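Local coordinates for protein botulinum neurotoxin type G (Clostridium botulinum, PDB 3MPP) that adheres to the surface of host nerve cells through this receptor-binding domain, so that the toxin's protease light chain can be delivered into the cytosol, at residues 241-246 against 419-424. The protein carries 4 engineered substitutions. Residues are numbered along the deposited sequence; the frame is centred on the assembly and turned at random.
Sequences YLFNQG and NWQFIP
Y241 and I423 trade both of their backbone bonds: the N of Y241 donates to O of I423, and the N of I423 returns to O of Y241, each at 2.8 Å. F243 and Q421 repeat the exchange two residues on, and Q245 N to N419 O adds a fifth bond just past the end of strand 239-244. L242 with F422 lies between the two antiparallel hydrogen-bonded pairs, and N244 with W420, beyond F243 and Q421, is a second non-hydrogen-bonded pair; at the latter, CA of W420 comes 3.1 Å from O of F243 in a CA-H...O contact.

L242 packs against two aromatic rings. Its CG presses on CE3 of W420 at 3.4 Å, while its CD1 lies over one face of the F422 ring in a CH-pi contact, 4.2 Å from the ring centroid. On the other face of the sheet, CB of F243 meets CD1 of I423, and the F243 ring runs alongside the Q421 side chain, its CD2 3.9 Å from Q421 CB. F229 meets that same phenylalanine ring edge-to-face. The two strands join the start and the end of the C-terminal receptor-binding subdomain, a beta-trefoil: 239-244, its first strand, pairs with 420-423, close to the C-terminus.

Polar side chains gather at the N419 end. With CG of N244 anti to the backbone N (chi1 -169°), the chain brings ND2 over one face of the W420 indole, 3.3 Å from CH2, with the amide plane nearly perpendicular (88°) to the ring; that ND2 donates to O of G417, and W420 NE1 bonds to O of F377. Q245 OE1 takes a weak bond from N419 ND2 at 3.0 Å, whereas N419 OD1 is held by Y356 and Q364.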
loop_
_atom_site.group_PDB
_atom_site.type_symbol
_atom_site.label_atom_id
_atom_site.label_comp_id
_atom_site.label_asym_id
_atom_site.label_seq_id
_atom_site.Cartn_x
_atom_site.Cartn_y
_atom_site.Cartn_z
ATOM N N TYR A 241 -14.484 -1.434 -1.534
ATOM C CA TYR A 241 -15.042 -0.982 -0.260
ATOM C C TYR A 241 -14.337 0.321 0.120
ATOM O O TYR A 241 -13.301 0.670 -0.451
ATOM C CB TYR A 241 -14.879 -2.080 0.810
ATOM C CG TYR A 241 -15.615 -3.336 0.405
ATOM C CD1 TYR A 241 -16.990 -3.439 0.590
ATOM C CD2 TYR A 241 -14.950 -4.396 -0.206
ATOM C CE1 TYR A 241 -17.696 -4.580 0.190
ATOM C CE2 TYR A 241 -15.645 -5.543 -0.614
ATOM C CZ TYR A 241 -17.014 -5.623 -0.403
ATOM O OH TYR A 241 -17.702 -6.739 -0.785
ATOM N N LEU A 242 -14.905 1.053 1.067
ATOM C CA LEU A 242 -14.466 2.412 1.309
ATOM C C LEU A 242 -13.875 2.536 2.699
ATOM O O LEU A 242 -14.412 2.006 3.679
ATOM C CB LEU A 242 -15.635 3.387 1.099
ATOM C CG LEU A 242 -15.377 4.892 0.939
ATOM C CD1 LEU A 242 -14.376 5.204 -0.193
ATOM C CD2 LEU A 242 -16.695 5.647 0.723
ATOM N N PHE A 243 -12.728 3.196 2.772
ATOM C CA PHE A 243 -12.057 3.417 4.039
ATOM C C PHE A 243 -11.878 4.918 4.274
ATOM O O PHE A 243 -11.469 5.640 3.363
ATOM C CB PHE A 243 -10.710 2.686 4.040
ATOM C CG PHE A 243 -9.824 3.014 5.207
ATOM C CD1 PHE A 243 -9.925 2.303 6.397
ATOM C CD2 PHE A 243 -8.854 4.006 5.104
ATOM C CE1 PHE A 243 -9.098 2.597 7.474
ATOM C CE2 PHE A 243 -8.017 4.309 6.196
ATOM C CZ PHE A 243 -8.135 3.601 7.367
ATOM N N ASN A 244 -12.190 5.367 5.491
ATOM C CA ASN A 244 -11.984 6.762 5.900
ATOM C C ASN A 244 -10.781 6.941 6.835
ATOM O O ASN A 244 -10.747 6.374 7.923
ATOM C CB ASN A 244 -13.251 7.323 6.561
ATOM C CG ASN A 244 -13.173 8.814 6.763
ATOM O OD1 ASN A 244 -12.567 9.274 7.718
ATOM N ND2 ASN A 244 -13.774 9.580 5.846
ATOM N N GLN A 245 -9.811 7.754 6.419
ATOM C CA GLN A 245 -8.604 7.965 7.211
ATOM C C GLN A 245 -8.879 8.628 8.569
ATOM O O GLN A 245 -8.197 8.340 9.536
ATOM C CB GLN A 245 -7.550 8.782 6.450
ATOM C CG GLN A 245 -6.250 8.982 7.273
ATOM C CD GLN A 245 -5.248 9.898 6.597
ATOM O OE1 GLN A 245 -5.614 10.746 5.793
ATOM N NE2 GLN A 245 -3.968 9.711 6.906
ATOM N N GLY A 246 -9.882 9.498 8.642
ATOM C CA GLY A 246 -10.186 10.170 9.897
ATOM C C GLY A 246 -11.004 9.342 10.880
ATOM O O GLY A 246 -10.920 9.537 12.091
ATOM N N ASN A 419 -10.472 12.252 3.889
ATOM C CA ASN A 419 -9.459 11.433 3.213
ATOM C C ASN A 419 -9.924 9.998 3.153
ATOM O O ASN A 419 -10.225 9.404 4.184
ATOM C CB ASN A 419 -8.112 11.522 3.929
ATOM C CG ASN A 419 -7.584 12.934 3.974
ATOM O OD1 ASN A 419 -7.772 13.696 3.027
ATOM N ND2 ASN A 419 -6.928 13.296 5.076
ATOM N N TRP A 420 -9.950 9.447 1.941
ATOM C CA TRP A 420 -10.506 8.125 1.704
ATOM C C TRP A 420 -9.504 7.195 1.050
ATOM O O TRP A 420 -8.577 7.651 0.365
ATOM C CB TRP A 420 -11.714 8.250 0.764
ATOM C CG TRP A 420 -12.828 9.160 1.277
ATOM C CD1 TRP A 420 -12.994 10.495 1.004
ATOM C CD2 TRP A 420 -13.926 8.787 2.139
ATOM N NE1 TRP A 420 -14.129 10.974 1.651
ATOM C CE2 TRP A 420 -14.719 9.949 2.341
ATOM C CE3 TRP A 420 -14.314 7.593 2.756
ATOM C CZ2 TRP A 420 -15.878 9.942 3.131
ATOM C CZ3 TRP A 420 -15.470 7.589 3.542
ATOM C CH2 TRP A 420 -16.228 8.762 3.730
ATOM N N GLN A 421 -9.699 5.894 1.259
ATOM C CA GLN A 421 -9.003 4.890 0.461
ATOM C C GLN A 421 -9.997 3.866 -0.056
ATOM O O GLN A 421 -11.012 3.575 0.590
ATOM C CB GLN A 421 -7.908 4.201 1.287
ATOM C CG GLN A 421 -6.824 5.174 1.786
ATOM C CD GLN A 421 -5.735 4.472 2.563
ATOM O OE1 GLN A 421 -5.350 3.350 2.233
ATOM N NE2 GLN A 421 -5.219 5.136 3.595
ATOM N N PHE A 422 -9.703 3.333 -1.230
ATOM C CA PHE A 422 -10.547 2.334 -1.860
ATOM C C PHE A 422 -9.935 0.936 -1.681
ATOM O O PHE A 422 -8.754 0.717 -1.989
ATOM C CB PHE A 422 -10.709 2.664 -3.344
ATOM C CG PHE A 422 -11.548 3.918 -3.607
ATOM C CD1 PHE A 422 -12.933 3.834 -3.750
ATOM C CD2 PHE A 422 -10.952 5.166 -3.709
ATOM C CE1 PHE A 422 -13.708 4.971 -3.993
ATOM C CE2 PHE A 422 -11.723 6.322 -3.958
ATOM C CZ PHE A 422 -13.102 6.217 -4.096
ATOM N N ILE A 423 -10.741 -0.006 -1.205
ATOM C CA ILE A 423 -10.252 -1.349 -0.871
ATOM C C ILE A 423 -10.854 -2.418 -1.793
ATOM O O ILE A 423 -12.023 -2.761 -1.668
ATOM C CB ILE A 423 -10.604 -1.734 0.597
ATOM C CG1 ILE A 423 -10.284 -0.594 1.563
ATOM C CG2 ILE A 423 -9.858 -3.001 1.006
ATOM C CD1 ILE A 423 -10.531 -0.984 3.055
ATOM N N PRO A 424 -10.053 -2.935 -2.740
ATOM C CA PRO A 424 -10.498 -4.104 -3.501
ATOM C C PRO A 424 -10.233 -5.392 -2.734
ATOM O O PRO A 424 -9.293 -5.448 -1.935
ATOM C CB PRO A 424 -9.595 -4.090 -4.739
ATOM C CG PRO A 424 -8.345 -3.304 -4.311
ATOM C CD PRO A 424 -8.658 -2.551 -3.038
#